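PDB 3HIU: uncharacterized protein from Xanthomonas campestris pv. campestris, which is of unknown function but belongs to a ferritin-like family (DUF892) of helical-bundle proteins and forms a two-chain assembly. Local coordinates for residues B[104-108]-B[137-141]; B[3-7]-B[117-123]. One frame throughout, in Å; residues are numbered along the deposited sequence. Where two conformers were deposited one is given.

Helix 94-120 takes part in both contacts, near its middle in contact 1 and at its C-terminal end in contact 2, and the two centres lie 22 Å apart. Contact 1 pairs it with helix 124-159 close to the centre of the chain, where three glutamates meet near a bound sodium ion beside a layer of isoleucine and alanine, with selenomethionine against one carboxylate. Contact 2 pairs it with helix 2-28 at one end of the bundle; a leucine fits among alanines there, a long, partly exposed Arg4-Glu123 salt bridge lies at its edge, and Arg6 turns to the second subunit. The buried contact thus has polar groups at its heart. Both also reach the second subunit.

Contact 1: residues B[104-108]-B[137-141]; sequences EHLEI and EIEMA
Glu104 lies over Met140 and Ala141 with its aliphatic part before its carboxylate turns toward Glu137. Its CB meets Ala141 CB at 3.8 Å, and a bend at chi2 (-64°) swings the carboxylate round until Glu104 OE2 rests 3.3 Å from CG of Met140, a selenomethionine. The chains of Glu104 and Glu137 cross at about a right angle, yet their carboxylates are nearly coplanar, 7° apart. The separation of 2.4 Å between Glu104 OE1 and Glu137 OE1 is so short that its nature is doubtful. Glu107 joins them from the next turn, its carboxylate well tilted from that of Glu137, with Glu107 OE2 2.9 Å from Glu137 OE1; these two acceptors are not hydrogen-bonded to each other. His45 NE2 on helix 36-62 is hydrogen-bonded to Glu137 OE1, and Gln52, which with Thr49 makes up the sodium site, bonds weakly to OE2. The sodium ion itself lies about 3 Å from the side chain of Glu107.

Beside this polar cluster the packing is hydrocarbon. Ile108 CG1 sits 4.0 Å from Glu137 CB. It also meets Ile138 CG1 at 4.1 Å, the two isoleucine side chains crossing at about a right angle. Small Ala141 leaves room for the imidazole of His105, whose CE1 comes within 3.8 Å of Ala141 CB. Ile108 CD1 lies over one face of that ring, and His105 also stacks on His105 of the second subunit, so the same helix turn serves the dimer interface. The segment axes run nearly antiparallel, at 158°. Acidic side chains and a histidine gathered from neighbouring helices close to a bound cation, deep in a helical bundle, are consistent with the carboxylate-rich metal centre of ferritin-like proteins, though the ion here is sodium.

Contact 2: residues B[3-7]-B[117-123]; sequences SRERL and AARSAGE. With EDO (1,2-ethanediol), chain R.
Leu7 fills the tight part of this contact, fitting its branched end against the last turn of helix 94-120. Its CG is carried away from the backbone N (chi1 -150°) and presses on the backbone there, 3.5 Å from Ala117 O. From that point the branches part: Leu7 CD2 reaches Ala118 CB at 4.3 Å, while Leu7 CD1 touches both Ala121 CB and the aliphatic part of Glu123, 3.8 Å from Glu123 CG. One turn earlier, Ser3 CB meets Ala121 CB at 4.0 Å. Alanine suits these positions because its short side chain lets the two backbones, which run in broadly opposite senses, come close.

The solvent side, made by the partly exposed Arg4 and Glu123, is far looser. Arg4, extended at first and bent at chi3, brings its guanidinium edge toward Glu123, but Arg4 NH2 and Glu123 OE2 are 3.8 Å apart and the two planes are tilted by 49°, making this a long salt bridge. Arg6, by contrast, is buried against the second subunit, where it forms salt bridges with Glu159 and Asp91 of that chain. A 1,2-ethanediol molecule, probably from the crystallisation liquor, lies over one guanidinium face of Arg6 and donates from O1 to Glu5 O at 3.2 Å.

Gly122, at positive phi, closes helix 94-120 with a Schellman motif, and Glu123 then takes the N-cap position of helix 124-159. Val126 on that helix touches both Leu7 and Ala118, and Leu63, just beyond helix 36-62, packs on Leu7, Arg4 and Glu123, bringing parts of all four helical regions together at this end of the bundle.

Contact 1: residues B[104-108]-B[137-141]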
ATOM      1  N   GLU B 104       4.549   1.045  -2.530  1.00 30.85           N
ATOM      2  CA  GLU B 104       4.768   2.260  -3.325  1.00 27.57           C
ATOM      3  C   GLU B 104       3.687   3.293  -3.012  1.00 32.57           C
ATOM      4  O   GLU B 104       3.851   4.487  -3.285  1.00 25.39           O
ATOM      5  CB  GLU B 104       4.771   1.958  -4.830  1.00 27.66           C
ATOM      6  CG  GLU B 104       5.947   1.108  -5.332  1.00 33.71           C
ATOM      7  CD  GLU B 104       7.298   1.796  -5.173  1.00 41.31           C
ATOM      8  OE1 GLU B 104       7.340   2.953  -4.710  1.00 41.05           O
ATOM      9  OE2 GLU B 104       8.322   1.173  -5.515  1.00 44.38           O
ATOM     10  N   HIS B 105       2.572   2.829  -2.453  1.00 28.91           N
ATOM     11  CA  HIS B 105       1.548   3.753  -1.985  1.00 32.94           C
ATOM     12  C   HIS B 105       1.741   4.155  -0.516  1.00 29.24           C
ATOM     13  O   HIS B 105       1.427   5.274  -0.125  1.00 31.64           O
ATOM     14  CB  HIS B 105       0.147   3.213  -2.289  1.00 34.82           C
ATOM     15  CG  HIS B 105      -0.327   3.567  -3.663  1.00 35.46           C
ATOM     16  ND1 HIS B 105      -0.159   2.734  -4.754  1.00 35.98           N
ATOM     17  CD2 HIS B 105      -0.930   4.688  -4.139  1.00 28.10           C
ATOM     18  CE1 HIS B 105      -0.651   3.320  -5.831  1.00 28.25           C
ATOM     19  NE2 HIS B 105      -1.126   4.500  -5.486  1.00 26.43           N
ATOM     20  N   LEU B 106       2.280   3.245   0.289  1.00 25.27           N
ATOM     21  CA  LEU B 106       2.759   3.621   1.603  1.00 22.56           C
ATOM     22  C   LEU B 106       3.726   4.774   1.421  1.00 26.73           C
ATOM     23  O   LEU B 106       3.619   5.797   2.078  1.00 29.80           O
ATOM     24  CB  LEU B 106       3.478   2.447   2.271  1.00 25.85           C
ATOM     25  CG  LEU B 106       3.856   2.652   3.741  1.00 26.75           C
ATOM     26  CD1 LEU B 106       2.660   3.164   4.519  1.00 27.17           C
ATOM     27  CD2 LEU B 106       4.381   1.353   4.357  1.00 26.23           C
ATOM     28  N   GLU B 107       4.668   4.612   0.505  1.00 27.44           N
ATOM     29  CA  GLU B 107       5.667   5.648   0.256  1.00 29.47           C
ATOM     30  C   GLU B 107       5.051   6.975  -0.191  1.00 29.30           C
ATOM     31  O   GLU B 107       5.375   8.030   0.361  1.00 28.44           O
ATOM     32  CB  GLU B 107       6.714   5.163  -0.752  1.00 31.30           C
ATOM     33  CG  GLU B 107       7.664   4.103  -0.197  1.00 31.77           C
ATOM     34  CD  GLU B 107       8.862   3.868  -1.100  1.00 41.55           C
ATOM     35  OE1 GLU B 107       9.988   4.231  -0.705  1.00 40.31           O
ATOM     36  OE2 GLU B 107       8.674   3.331  -2.213  1.00 55.04           O
ATOM     37  N   ILE B 108       4.172   6.920  -1.191  1.00 29.74           N
ATOM     38  CA  ILE B 108       3.416   8.100  -1.623  1.00 27.31           C
ATOM     39  C   ILE B 108       2.856   8.855  -0.412  1.00 31.39           C
ATOM     40  O   ILE B 108       3.292   9.961  -0.097  1.00 31.33           O
ATOM     41  CB  ILE B 108       2.256   7.714  -2.560  1.00 30.69           C
ATOM     42  CG1 ILE B 108       2.793   7.213  -3.901  1.00 35.01           C
ATOM     43  CG2 ILE B 108       1.328   8.892  -2.770  1.00 26.92           C
ATOM     44  CD1 ILE B 108       1.893   6.191  -4.580  1.00 38.60           C
ATOM     45  N   GLU B 137       7.763   7.550  -6.903  1.00 38.27           N
ATOM     46  CA  GLU B 137       6.932   6.498  -6.314  1.00 31.88           C
ATOM     47  C   GLU B 137       5.659   6.379  -7.129  1.00 28.66           C
ATOM     48  O   GLU B 137       5.206   5.278  -7.454  1.00 29.42           O
ATOM     49  CB  GLU B 137       6.616   6.797  -4.845  1.00 29.93           C
ATOM     50  CG  GLU B 137       7.842   7.054  -3.989  1.00 31.23           C
ATOM     51  CD  GLU B 137       8.983   6.117  -4.321  1.00 37.45           C
ATOM     52  OE1 GLU B 137       8.738   4.932  -4.617  1.00 45.81           O
ATOM     53  OE2 GLU B 137      10.137   6.564  -4.284  1.00 38.38           O
ATOM     54  N   ILE B 138       5.101   7.529  -7.491  1.00 31.92           N
ATOM     55  CA  ILE B 138       3.935   7.557  -8.362  1.00 31.83           C
ATOM     56  C   ILE B 138       4.239   6.920  -9.708  1.00 33.12           C
ATOM     57  O   ILE B 138       3.499   6.055 -10.180  1.00 32.91           O
ATOM     58  CB  ILE B 138       3.434   8.977  -8.561  1.00 31.20           C
ATOM     59  CG1 ILE B 138       2.670   9.426  -7.307  1.00 28.69           C
ATOM     60  CG2 ILE B 138       2.549   9.044  -9.795  1.00 28.17           C
ATOM     61  CD1 ILE B 138       2.358  10.901  -7.251  1.00 23.55           C
ATOM     62  N   GLU B 139       5.336   7.352 -10.321  1.00 31.55           N
ATOM     63  CA  GLU B 139       5.806   6.781 -11.578  0.50 37.46           C
ATOM     64  C   GLU B 139       5.906   5.254 -11.476  1.00 37.62           C
ATOM     65  O   GLU B 139       5.415   4.516 -12.336  1.00 35.87           O
ATOM     66  CB  GLU B 139       7.175   7.384 -11.931  0.50 39.45           C
ATOM     67  CG  GLU B 139       7.511   7.433 -13.420  0.50 40.79           C
ATOM     68  CD  GLU B 139       8.436   6.314 -13.862  0.50 39.10           C
ATOM     69  OE1 GLU B 139       8.078   5.130 -13.695  0.50 39.04           O
ATOM     70  OE2 GLU B 139       9.522   6.623 -14.393  0.50 38.43           O
HETATM   71  N   MSE B 140       6.549   4.783 -10.403  1.00 37.30           N
HETATM   72  CA  MSE B 140       6.805   3.350 -10.209  1.00 34.53           C
HETATM   73  C   MSE B 140       5.520   2.559  -9.953  1.00 25.70           C
HETATM   74  O   MSE B 140       5.293   1.500 -10.549  1.00 23.23           O
HETATM   75  CB  MSE B 140       7.791   3.153  -9.055  1.00 40.65           C
HETATM   76  CG  MSE B 140       8.159   1.696  -8.747  1.00 45.23           C
HETATM   77 SE   MSE B 140       8.968   0.704 -10.230  0.80 36.64          SE
HETATM   78  CE  MSE B 140      10.044  -0.534  -9.206  1.00 25.04           C
ATOM     79  N   ALA B 141       4.690   3.093  -9.060  1.00 22.47           N
ATOM     80  CA  ALA B 141       3.416   2.483  -8.720  1.00 24.72           C
ATOM     81  C   ALA B 141       2.583   2.329  -9.983  1.00 30.40           C
ATOM     82  O   ALA B 141       1.934   1.292 -10.201  1.00 26.86           O
ATOM     83  CB  ALA B 141       2.683   3.349  -7.694  1.00 26.97           C
TER

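Contact 2: residues B[3-7]-B[117-123]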
ATOM      1  N   SER B   3       8.709  22.040  14.848  1.00 50.91           N
ATOM      2  CA  SER B   3       8.601  21.956  13.403  1.00 46.28           C
ATOM      3  C   SER B   3       9.778  21.177  12.826  1.00 43.50           C
ATOM      4  O   SER B   3       9.581  20.218  12.087  1.00 49.79           O
ATOM      5  CB  SER B   3       8.533  23.353  12.787  1.00 44.61           C
ATOM      6  OG  SER B   3       9.685  24.109  13.106  1.00 50.12           O
ATOM      7  N   ARG B   4      10.999  21.578  13.162  1.00 36.56           N
ATOM      8  CA  ARG B   4      12.165  20.876  12.645  1.00 36.82           C
ATOM      9  C   ARG B   4      12.169  19.433  13.085  1.00 38.02           C
ATOM     10  O   ARG B   4      12.461  18.540  12.295  1.00 44.91           O
ATOM     11  CB  ARG B   4      13.472  21.512  13.105  1.00 38.98           C
ATOM     12  CG  ARG B   4      14.665  20.588  12.901  1.00 33.30           C
ATOM     13  CD  ARG B   4      15.992  21.304  13.076  1.00 41.97           C
ATOM     14  NE  ARG B   4      16.205  22.352  12.079  1.00 45.24           N
ATOM     15  CZ  ARG B   4      17.348  23.015  11.932  1.00 40.21           C
ATOM     16  NH1 ARG B   4      18.379  22.725  12.710  1.00 37.52           N
ATOM     17  NH2 ARG B   4      17.460  23.956  11.004  1.00 41.40           N
ATOM     18  N   GLU B   5      11.859  19.208  14.353  1.00 34.01           N
ATOM     19  CA  GLU B   5      11.978  17.867  14.913  1.00 38.31           C
ATOM     20  C   GLU B   5      10.803  16.938  14.583  1.00 30.96           C
ATOM     21  O   GLU B   5      10.880  15.738  14.829  1.00 32.06           O
ATOM     22  CB  GLU B   5      12.276  17.925  16.419  1.00 53.28           C
ATOM     23  CG  GLU B   5      13.735  17.594  16.810  1.00 68.00           C
ATOM     24  CD  GLU B   5      14.795  18.293  15.956  1.00 79.00           C
ATOM     25  OE1 GLU B   5      15.723  18.904  16.528  1.00 78.95           O
ATOM     26  OE2 GLU B   5      14.714  18.224  14.713  1.00 86.34           O
ATOM     27  N   ARG B   6       9.727  17.477  14.020  1.00 25.30           N
ATOM     28  CA  ARG B   6       8.699  16.619  13.436  1.00 27.66           C
ATOM     29  C   ARG B   6       9.101  16.234  12.011  1.00 24.79           C
ATOM     30  O   ARG B   6       8.932  15.094  11.592  1.00 27.43           O
ATOM     31  CB  ARG B   6       7.338  17.307  13.425  1.00 35.38           C
ATOM     32  CG  ARG B   6       6.338  16.631  12.496  1.00 35.99           C
ATOM     33  CD  ARG B   6       6.077  15.207  12.944  1.00 37.02           C
ATOM     34  NE  ARG B   6       5.526  15.193  14.291  1.00 39.41           N
ATOM     35  CZ  ARG B   6       5.522  14.134  15.092  1.00 41.34           C
ATOM     36  NH1 ARG B   6       4.990  14.226  16.305  1.00 42.33           N
ATOM     37  NH2 ARG B   6       6.054  12.989  14.684  1.00 40.84           N
ATOM     38  N   LEU B   7       9.627  17.205  11.274  1.00 29.36           N
ATOM     39  CA  LEU B   7      10.179  16.990   9.942  1.00 34.51           C
ATOM     40  C   LEU B   7      11.278  15.928  10.029  1.00 39.55           C
ATOM     41  O   LEU B   7      11.286  14.958   9.271  1.00 40.63           O
ATOM     42  CB  LEU B   7      10.769  18.308   9.422  1.00 34.60           C
ATOM     43  CG  LEU B   7      10.809  18.641   7.929  1.00 32.29           C
ATOM     44  CD1 LEU B   7      11.936  19.611   7.647  1.00 30.46           C
ATOM     45  CD2 LEU B   7      10.968  17.396   7.090  1.00 26.33           C
ATOM     46  N   ALA B 117       5.144  18.606   6.254  1.00 42.42           N
ATOM     47  CA  ALA B 117       5.972  18.854   7.436  1.00 40.00           C
ATOM     48  C   ALA B 117       7.196  19.702   7.087  1.00 46.68           C
ATOM     49  O   ALA B 117       7.783  20.352   7.959  1.00 46.76           O
ATOM     50  CB  ALA B 117       6.404  17.540   8.095  1.00 37.57           C
ATOM     51  N   ALA B 118       7.586  19.679   5.814  1.00 41.86           N
ATOM     52  CA  ALA B 118       8.666  20.532   5.332  1.00 40.25           C
ATOM     53  C   ALA B 118       8.162  21.954   5.061  1.00 38.38           C
ATOM     54  O   ALA B 118       8.783  22.933   5.467  1.00 31.93           O
ATOM     55  CB  ALA B 118       9.295  19.937   4.078  1.00 37.04           C
ATOM     56  N   ARG B 119       7.036  22.068   4.366  1.00 35.84           N
ATOM     57  CA  ARG B 119       6.476  23.381   4.096  1.00 39.37           C
ATOM     58  C   ARG B 119       6.233  24.133   5.401  1.00 47.06           C
ATOM     59  O   ARG B 119       6.752  25.243   5.598  1.00 47.98           O
ATOM     60  CB  ARG B 119       5.208  23.273   3.241  1.00 39.00           C
ATOM     61  CG  ARG B 119       5.537  23.071   1.764  1.00 42.11           C
ATOM     62  CD  ARG B 119       4.319  22.900   0.872  1.00 42.34           C
ATOM     63  NE  ARG B 119       4.733  22.592  -0.500  1.00 45.42           N
ATOM     64  CZ  ARG B 119       3.925  22.123  -1.448  1.00 43.21           C
ATOM     65  NH1 ARG B 119       2.643  21.898  -1.185  1.00 43.43           N
ATOM     66  NH2 ARG B 119       4.402  21.870  -2.662  1.00 40.75           N
ATOM     67  N   SER B 120       5.462  23.512   6.294  1.00 46.58           N
ATOM     68  CA  SER B 120       5.174  24.075   7.616  1.00 46.12           C
ATOM     69  C   SER B 120       6.443  24.509   8.366  1.00 42.78           C
ATOM     70  O   SER B 120       6.430  25.490   9.112  1.00 38.29           O
ATOM     71  CB  SER B 120       4.353  23.078   8.455  1.00 41.82           C
ATOM     72  OG  SER B 120       4.541  23.274   9.849  1.00 40.34           O
ATOM     73  N   ALA B 121       7.533  23.772   8.162  1.00 43.58           N
ATOM     74  CA  ALA B 121       8.810  24.062   8.814  1.00 39.90           C
ATOM     75  C   ALA B 121       9.601  25.124   8.049  1.00 42.35           C
ATOM     76  O   ALA B 121      10.677  25.542   8.486  1.00 45.24           O
ATOM     77  CB  ALA B 121       9.635  22.791   8.968  1.00 29.82           C
ATOM     78  N   GLY B 122       9.062  25.550   6.909  1.00 39.64           N
ATOM     79  CA  GLY B 122       9.718  26.537   6.077  1.00 38.76           C
ATOM     80  C   GLY B 122      11.042  26.043   5.535  1.00 38.68           C
ATOM     81  O   GLY B 122      11.937  26.836   5.243  1.00 39.02           O
ATOM     82  N   GLU B 123      11.174  24.725   5.425  1.00 37.27           N
ATOM     83  CA  GLU B 123      12.323  24.121   4.766  1.00 37.29           C
ATOM     84  C   GLU B 123      11.900  23.798   3.348  1.00 38.74           C
ATOM     85  O   GLU B 123      11.490  22.678   3.051  1.00 41.94           O
ATOM     86  CB  GLU B 123      12.762  22.837   5.481  1.00 37.45           C
ATOM     87  CG  GLU B 123      13.361  23.028   6.872  1.00 42.08           C
ATOM     88  CD  GLU B 123      14.787  23.568   6.853  1.00 46.27           C
ATOM     89  OE1 GLU B 123      15.395  23.641   5.764  1.00 44.46           O
ATOM     90  OE2 GLU B 123      15.300  23.918   7.938  1.00 49.42           O
TER
HETATM   91  C1  EDO R 176       7.935  15.199  17.617  1.00 56.91           C
HETATM   92  O1  EDO R 176       8.994  14.409  17.067  1.00 50.92           O
HETATM   93  C2  EDO R 176       7.311  14.472  18.807  1.00 65.52           C
HETATM   94  O2  EDO R 176       6.157  15.194  19.263  1.00 69.88           O